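Local coordinates for gamma-glutamyltranspeptidase (Streptomyces lincolnensis, PDB 6J3A), which probably acts as a gamma-glutamyltranspeptidase-like enzyme of the N-terminal nucleophile (Ntn) hydrolase clan, related to LmbA, at residues E146-T151 with K175-G180; Q284-L289 with H512-V517. All blocks are in the same frame, centred on the assembly; numbering follows the deposited sequence.

Contact 1. Residues E146-T151 with K175-G180; sequences ENVGVT and KAPRPG
Pro-177 and Gly-149 bury more surface than any other residues here, and their CA atoms, 4.6 Å apart, are the closest pair of CA atoms across the contact. The carbonyl of Pro-177 faces the glycine: Gly-149 CA stands 3.5 Å from Pro-177 O in a CA-H...O contact, with 144° at the hydrogen. Having no side chain, Gly-149 lets its CA approach that oxygen directly. Beside this point the proline ring meets Val-148, whose CG1, anti to the backbone N (chi1 175°), lies 4.1 Å from Pro-177 CB and equally near CG; the two side chains cross at about a right angle. In the fold, the irregular segment between helices 164-170 and 186-200 thus runs along the first turns of helix 146-154, with Pro-177 also touching Val-152 further along that helix. No hydrogen bond joins the two segments. Pro-179 comes next along the loop, its CG 4.5 Å from Glu-146 CB. Both residues also reach the second subunit of the dimer: Glu-146 OE2 forms a salt bridge with Arg-524 of that subunit, against which Pro-179 packs too.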
ATOM      1  N   GLU A 146      11.538   1.339 -13.523  1.00 35.48           N
ATOM      2  CA  GLU A 146      12.221   0.966 -14.777  1.00 36.38           C
ATOM      3  C   GLU A 146      11.882   1.877 -15.960  1.00 35.59           C
ATOM      4  O   GLU A 146      12.749   2.152 -16.792  1.00 37.57           O
ATOM      5  CB  GLU A 146      12.096  -0.536 -15.152  1.00 38.04           C
ATOM      6  CG  GLU A 146      10.733  -1.212 -15.055  1.00 41.08           C
ATOM      7  CD  GLU A 146      10.419  -1.700 -13.650  1.00 42.19           C
ATOM      8  OE1 GLU A 146      10.586  -2.902 -13.350  1.00 40.49           O
ATOM      9  OE2 GLU A 146      10.029  -0.849 -12.825  1.00 44.92           O
ATOM     10  N   ASN A 147      10.652   2.369 -16.012  1.00 33.62           N
ATOM     11  CA  ASN A 147      10.243   3.334 -17.043  1.00 32.98           C
ATOM     12  C   ASN A 147      11.037   4.644 -17.140  1.00 31.93           C
ATOM     13  O   ASN A 147      11.036   5.261 -18.196  1.00 31.64           O
ATOM     14  CB  ASN A 147       8.755   3.660 -16.904  1.00 33.37           C
ATOM     15  CG  ASN A 147       7.861   2.559 -17.447  1.00 33.58           C
ATOM     16  OD1 ASN A 147       8.303   1.682 -18.199  1.00 33.54           O
ATOM     17  ND2 ASN A 147       6.586   2.607 -17.074  1.00 33.30           N
ATOM     18  N   VAL A 148      11.705   5.072 -16.075  1.00 30.58           N
ATOM     19  CA  VAL A 148      12.536   6.273 -16.161  1.00 31.04           C
ATOM     20  C   VAL A 148      13.676   6.042 -17.160  1.00 31.11           C
ATOM     21  O   VAL A 148      13.804   6.746 -18.160  1.00 31.09           O
ATOM     22  CB  VAL A 148      13.113   6.676 -14.787  1.00 31.08           C
ATOM     23  CG1 VAL A 148      14.068   7.856 -14.913  1.00 31.07           C
ATOM     24  CG2 VAL A 148      11.995   7.034 -13.824  1.00 31.02           C
ATOM     25  N   GLY A 149      14.485   5.033 -16.877  1.00 31.12           N
ATOM     26  CA  GLY A 149      15.644   4.720 -17.697  1.00 30.54           C
ATOM     27  C   GLY A 149      15.258   4.237 -19.074  1.00 30.35           C
ATOM     28  O   GLY A 149      15.893   4.609 -20.061  1.00 29.98           O
ATOM     29  N   VAL A 150      14.217   3.412 -19.146  1.00 29.98           N
ATOM     30  CA  VAL A 150      13.728   2.926 -20.435  1.00 30.14           C
ATOM     31  C   VAL A 150      13.304   4.107 -21.308  1.00 30.14           C
ATOM     32  O   VAL A 150      13.520   4.068 -22.517  1.00 30.37           O
ATOM     33  CB  VAL A 150      12.582   1.895 -20.284  1.00 30.15           C
ATOM     34  CG1 VAL A 150      11.906   1.591 -21.624  1.00 29.87           C
ATOM     35  CG2 VAL A 150      13.118   0.599 -19.692  1.00 29.52           C
ATOM     36  N   THR A 151      12.728   5.142 -20.685  1.00 29.35           N
ATOM     37  CA  THR A 151      12.339   6.373 -21.391  1.00 29.47           C
ATOM     38  C   THR A 151      13.561   7.116 -21.906  1.00 29.64           C
ATOM     39  O   THR A 151      13.632   7.458 -23.076  1.00 29.44           O
ATOM     40  CB  THR A 151      11.519   7.354 -20.512  1.00 29.37           C
ATOM     41  OG1 THR A 151      10.288   6.751 -20.109  1.00 28.77           O
ATOM     42  CG2 THR A 151      11.173   8.625 -21.280  1.00 29.63           C
ATOM     43  N   LYS A 175      25.662   7.029 -18.879  1.00 37.66           N
ATOM     44  CA  LYS A 175      24.963   6.049 -18.050  1.00 37.94           C
ATOM     45  C   LYS A 175      23.526   6.510 -17.807  1.00 37.17           C
ATOM     46  O   LYS A 175      23.286   7.522 -17.133  1.00 36.53           O
ATOM     47  CB  LYS A 175      25.687   5.844 -16.709  1.00 37.06           C
ATOM     48  N   ALA A 176      22.584   5.761 -18.375  1.00 36.30           N
ATOM     49  CA  ALA A 176      21.159   5.959 -18.124  1.00 37.08           C
ATOM     50  C   ALA A 176      20.786   5.555 -16.684  1.00 37.49           C
ATOM     51  O   ALA A 176      21.516   4.776 -16.054  1.00 36.75           O
ATOM     52  CB  ALA A 176      20.334   5.152 -19.120  1.00 36.55           C
ATOM     53  N   PRO A 177      19.655   6.088 -16.152  1.00 37.74           N
ATOM     54  CA  PRO A 177      19.158   5.669 -14.838  1.00 36.62           C
ATOM     55  C   PRO A 177      18.845   4.179 -14.781  1.00 35.32           C
ATOM     56  O   PRO A 177      18.260   3.632 -15.716  1.00 31.83           O
ATOM     57  CB  PRO A 177      17.873   6.485 -14.667  1.00 37.48           C
ATOM     58  CG  PRO A 177      18.093   7.698 -15.484  1.00 38.27           C
ATOM     59  CD  PRO A 177      18.861   7.215 -16.679  1.00 38.31           C
ATOM     60  N   ARG A 178      19.267   3.539 -13.695  1.00 36.20           N
ATOM     61  CA  ARG A 178      19.021   2.109 -13.479  1.00 37.14           C
ATOM     62  C   ARG A 178      18.185   1.926 -12.202  1.00 34.79           C
ATOM     63  O   ARG A 178      18.427   2.607 -11.194  1.00 32.53           O
ATOM     64  CB  ARG A 178      20.326   1.288 -13.366  1.00 38.91           C
ATOM     65  CG  ARG A 178      21.615   1.972 -13.807  1.00 40.27           C
ATOM     66  CD  ARG A 178      22.772   0.974 -13.856  1.00 40.86           C
ATOM     67  N   PRO A 179      17.208   1.003 -12.236  1.00 33.55           N
ATOM     68  CA  PRO A 179      16.513   0.691 -11.001  1.00 33.81           C
ATOM     69  C   PRO A 179      17.455   0.026  -9.992  1.00 34.89           C
ATOM     70  O   PRO A 179      18.480  -0.555 -10.367  1.00 33.63           O
ATOM     71  CB  PRO A 179      15.393  -0.252 -11.446  1.00 33.52           C
ATOM     72  CG  PRO A 179      15.839  -0.825 -12.736  1.00 33.84           C
ATOM     73  CD  PRO A 179      16.687   0.223 -13.376  1.00 33.95           C
ATOM     74  N   GLY A 180      17.126   0.183  -8.715  1.00 37.13           N
ATOM     75  CA  GLY A 180      17.973  -0.295  -7.629  1.00 37.60           C
ATOM     76  C   GLY A 180      19.154   0.598  -7.280  1.00 38.16           C
ATOM     77  O   GLY A 180      19.833   0.333  -6.297  1.00 38.98           O
TER

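Contact 2. Residues Q284-L289 with H512-V517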
ATOM      1  N   GLN A 284     -20.488  14.740 -20.274  1.00 28.93           N
ATOM      2  CA  GLN A 284     -21.278  14.435 -21.483  1.00 29.68           C
ATOM      3  C   GLN A 284     -21.605  12.954 -21.603  1.00 30.59           C
ATOM      4  O   GLN A 284     -22.686  12.586 -22.054  1.00 31.95           O
ATOM      5  CB  GLN A 284     -20.563  14.908 -22.754  1.00 28.90           C
ATOM      6  CG  GLN A 284     -20.697  16.405 -23.004  1.00 28.75           C
ATOM      7  CD  GLN A 284     -20.524  16.801 -24.452  1.00 28.74           C
ATOM      8  OE1 GLN A 284     -19.693  17.647 -24.767  1.00 29.28           O
ATOM      9  NE2 GLN A 284     -21.312  16.195 -25.346  1.00 28.03           N
ATOM     10  N   GLN A 285     -20.670  12.110 -21.189  1.00 32.05           N
ATOM     11  CA  GLN A 285     -20.909  10.669 -21.165  1.00 32.95           C
ATOM     12  C   GLN A 285     -22.017  10.262 -20.186  1.00 32.40           C
ATOM     13  O   GLN A 285     -22.790   9.343 -20.469  1.00 31.96           O
ATOM     14  CB  GLN A 285     -19.614   9.922 -20.865  1.00 33.32           C
ATOM     15  CG  GLN A 285     -18.660   9.892 -22.048  1.00 33.94           C
ATOM     16  CD  GLN A 285     -17.304   9.324 -21.676  1.00 33.69           C
ATOM     17  OE1 GLN A 285     -17.100   8.118 -21.718  1.00 34.04           O
ATOM     18  NE2 GLN A 285     -16.376  10.193 -21.306  1.00 32.72           N
ATOM     19  N   LEU A 286     -22.086  10.967 -19.057  1.00 31.77           N
ATOM     20  CA  LEU A 286     -23.103  10.737 -18.029  1.00 31.75           C
ATOM     21  C   LEU A 286     -24.471  11.208 -18.486  1.00 31.98           C
ATOM     22  O   LEU A 286     -25.476  10.517 -18.278  1.00 32.95           O
ATOM     23  CB  LEU A 286     -22.742  11.490 -16.743  1.00 31.49           C
ATOM     24  CG  LEU A 286     -21.580  10.966 -15.914  1.00 30.80           C
ATOM     25  CD1 LEU A 286     -21.260  11.947 -14.800  1.00 30.75           C
ATOM     26  CD2 LEU A 286     -21.912   9.607 -15.332  1.00 31.20           C
ATOM     27  N   ALA A 287     -24.497  12.398 -19.088  1.00 30.40           N
ATOM     28  CA  ALA A 287     -25.713  12.939 -19.704  1.00 29.92           C
ATOM     29  C   ALA A 287     -26.289  12.071 -20.830  1.00 29.19           C
ATOM     30  O   ALA A 287     -27.488  12.081 -21.078  1.00 29.39           O
ATOM     31  CB  ALA A 287     -25.451  14.336 -20.218  1.00 29.72           C
ATOM     32  N   LEU A 288     -25.428  11.323 -21.499  1.00 29.75           N
ATOM     33  CA  LEU A 288     -25.851  10.410 -22.567  1.00 31.20           C
ATOM     34  C   LEU A 288     -26.611   9.193 -22.074  1.00 31.73           C
ATOM     35  O   LEU A 288     -27.399   8.613 -22.822  1.00 32.06           O
ATOM     36  CB  LEU A 288     -24.634   9.939 -23.390  1.00 31.07           C
ATOM     37  CG  LEU A 288     -24.401  10.417 -24.831  1.00 31.33           C
ATOM     38  CD1 LEU A 288     -25.291  11.556 -25.277  1.00 31.43           C
ATOM     39  CD2 LEU A 288     -22.940  10.802 -25.022  1.00 32.10           C
ATOM     40  N   LEU A 289     -26.377   8.806 -20.827  1.00 32.04           N
ATOM     41  CA  LEU A 289     -26.870   7.535 -20.334  1.00 32.57           C
ATOM     42  C   LEU A 289     -28.388   7.536 -20.183  1.00 32.68           C
ATOM     43  O   LEU A 289     -28.962   8.553 -19.813  1.00 32.20           O
ATOM     44  CB  LEU A 289     -26.217   7.213 -18.990  1.00 32.26           C
ATOM     45  CG  LEU A 289     -24.691   7.049 -19.014  1.00 31.60           C
ATOM     46  CD1 LEU A 289     -24.134   7.060 -17.594  1.00 31.61           C
ATOM     47  CD2 LEU A 289     -24.264   5.791 -19.762  1.00 30.92           C
ATOM     48  N   HIS A 512     -15.483   4.896 -16.309  1.00 28.75           N
ATOM     49  CA  HIS A 512     -15.716   3.487 -15.966  1.00 27.78           C
ATOM     50  C   HIS A 512     -15.587   3.306 -14.449  1.00 26.88           C
ATOM     51  O   HIS A 512     -16.465   2.721 -13.799  1.00 26.90           O
ATOM     52  CB  HIS A 512     -14.776   2.546 -16.736  1.00 27.43           C
ATOM     53  CG  HIS A 512     -14.667   2.869 -18.195  1.00 26.43           C
ATOM     54  ND1 HIS A 512     -15.687   3.468 -18.895  1.00 26.19           N
ATOM     55  CD2 HIS A 512     -13.653   2.705 -19.077  1.00 25.45           C
ATOM     56  CE1 HIS A 512     -15.309   3.652 -20.147  1.00 25.75           C
ATOM     57  NE2 HIS A 512     -14.078   3.197 -20.283  1.00 25.06           N
ATOM     58  N   PHE A 513     -14.519   3.863 -13.890  1.00 25.57           N
ATOM     59  CA  PHE A 513     -14.282   3.833 -12.446  1.00 25.19           C
ATOM     60  C   PHE A 513     -15.439   4.405 -11.631  1.00 25.87           C
ATOM     61  O   PHE A 513     -15.982   3.719 -10.763  1.00 25.72           O
ATOM     62  CB  PHE A 513     -13.015   4.615 -12.137  1.00 24.57           C
ATOM     63  CG  PHE A 513     -12.813   4.903 -10.690  1.00 23.23           C
ATOM     64  CD1 PHE A 513     -12.430   3.899  -9.826  1.00 23.14           C
ATOM     65  CD2 PHE A 513     -12.988   6.185 -10.196  1.00 22.94           C
ATOM     66  CE1 PHE A 513     -12.223   4.165  -8.483  1.00 23.28           C
ATOM     67  CE2 PHE A 513     -12.784   6.460  -8.857  1.00 22.72           C
ATOM     68  CZ  PHE A 513     -12.399   5.449  -7.999  1.00 22.98           C
ATOM     69  N   PHE A 514     -15.800   5.655 -11.913  1.00 26.62           N
ATOM     70  CA  PHE A 514     -16.862   6.342 -11.175  1.00 27.88           C
ATOM     71  C   PHE A 514     -18.191   5.601 -11.214  1.00 27.89           C
ATOM     72  O   PHE A 514     -18.874   5.524 -10.195  1.00 27.33           O
ATOM     73  CB  PHE A 514     -17.075   7.754 -11.696  1.00 29.19           C
ATOM     74  CG  PHE A 514     -18.310   8.419 -11.148  1.00 30.03           C
ATOM     75  CD1 PHE A 514     -18.255   9.136  -9.955  1.00 30.11           C
ATOM     76  CD2 PHE A 514     -19.523   8.327 -11.826  1.00 30.46           C
ATOM     77  CE1 PHE A 514     -19.383   9.753  -9.455  1.00 31.20           C
ATOM     78  CE2 PHE A 514     -20.657   8.937 -11.327  1.00 31.03           C
ATOM     79  CZ  PHE A 514     -20.588   9.652 -10.140  1.00 31.66           C
ATOM     80  N   LEU A 515     -18.571   5.089 -12.382  1.00 28.37           N
ATOM     81  CA  LEU A 515     -19.778   4.246 -12.479  1.00 29.48           C
ATOM     82  C   LEU A 515     -19.648   2.958 -11.652  1.00 30.19           C
ATOM     83  O   LEU A 515     -20.584   2.545 -10.950  1.00 31.00           O
ATOM     84  CB  LEU A 515     -20.123   3.907 -13.939  1.00 29.52           C
ATOM     85  CG  LEU A 515     -20.610   5.063 -14.828  1.00 29.52           C
ATOM     86  CD1 LEU A 515     -20.901   4.563 -16.234  1.00 29.58           C
ATOM     87  CD2 LEU A 515     -21.842   5.746 -14.269  1.00 29.86           C
ATOM     88  N   ALA A 516     -18.487   2.325 -11.722  1.00 30.39           N
ATOM     89  CA  ALA A 516     -18.249   1.156 -10.890  1.00 29.88           C
ATOM     90  C   ALA A 516     -18.416   1.499  -9.407  1.00 29.66           C
ATOM     91  O   ALA A 516     -19.111   0.781  -8.695  1.00 32.86           O
ATOM     92  CB  ALA A 516     -16.883   0.568 -11.168  1.00 29.44           C
ATOM     93  N   VAL A 517     -17.837   2.612  -8.956  1.00 27.65           N
ATOM     94  CA  VAL A 517     -17.992   3.031  -7.554  1.00 27.21           C
ATOM     95  C   VAL A 517     -19.471   3.160  -7.165  1.00 28.03           C
ATOM     96  O   VAL A 517     -19.880   2.724  -6.099  1.00 28.73           O
ATOM     97  CB  VAL A 517     -17.283   4.370  -7.248  1.00 26.46           C
ATOM     98  CG1 VAL A 517     -17.584   4.830  -5.822  1.00 26.13           C
ATOM     99  CG2 VAL A 517     -15.776   4.255  -7.447  1.00 26.21           C
TER
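In both Leu-286 (chi1 -72°) and Leu-515 (chi1 -69°) the first torsion places CG opposite the carbonyl carbon; with CD1 extended from CA by an anti chi2, the other branch, CD2, is the one turned to the partner. These methyls, Leu-286 CD2 and Leu-515 CD2, meet at 4.0 Å, the shortest approach of the contact, while the two side chains slide past each other in opposite directions. The same Leu-286 CD2 has a second neighbour, lying 4.3 Å from Phe-514 CE2 and reaching the ring obliquely. Leu-515 CD2 is likewise shared: Leu-289 CD1 approaches it at 4.2 Å, from the residue that follows the last turn of the first helix. Each of the three apolar contacts therefore involves Leu-286 CD2, Leu-515 CD2 or both, and no hydrogen bond crosses between the segments. The backbones stay well apart, the nearest CA atoms being those of Leu-286 and Leu-515 at 9.2 Å, so between the two segments the contact is made by side chains. Within the Ntn-hydrolase fold of this family, in which helices pack against antiparallel sheets, it joins two segments 223 residues apart at their closest ends. Strand 256-265 borders the same apolar group, with Tyr-263 against Leu-286 and Trp-265 against both Leu-289 and Leu-515. From helix 299-319, Leu-305 touches Leu-289 and Tyr-301 touches Leu-515, while Trp-268, on strand 268-272, meets the Phe-514 ring edge-to-face. A polar tie between helices 280-288 and 506-519 lies alongside, where Gln-285 NE2 hydrogen-bonds to the backbone oxygens of Val-281, on its own helix, and Asp-507, on the other.

Contact 1 closes before contact 2 opens along the chain, so the two are in series and share no helix or strand. Contact 1 sets helix 146-154 against the loop before helix 186-200; contact 2 pairs helix 280-288 and the residue after it with helix 506-519. Their centres are 37 Å apart, on opposite sides of the chain's centre, and their nearest atoms are still about 20 Å from each other, which rules out direct touch. Contact 1 is local, its closest ends 24 residues apart, and lies partly buried where the second subunit approaches. Contact 2 instead joins distant parts of the sequence. One contact thus adjoins the dimer interface, the other is buried within one subunit.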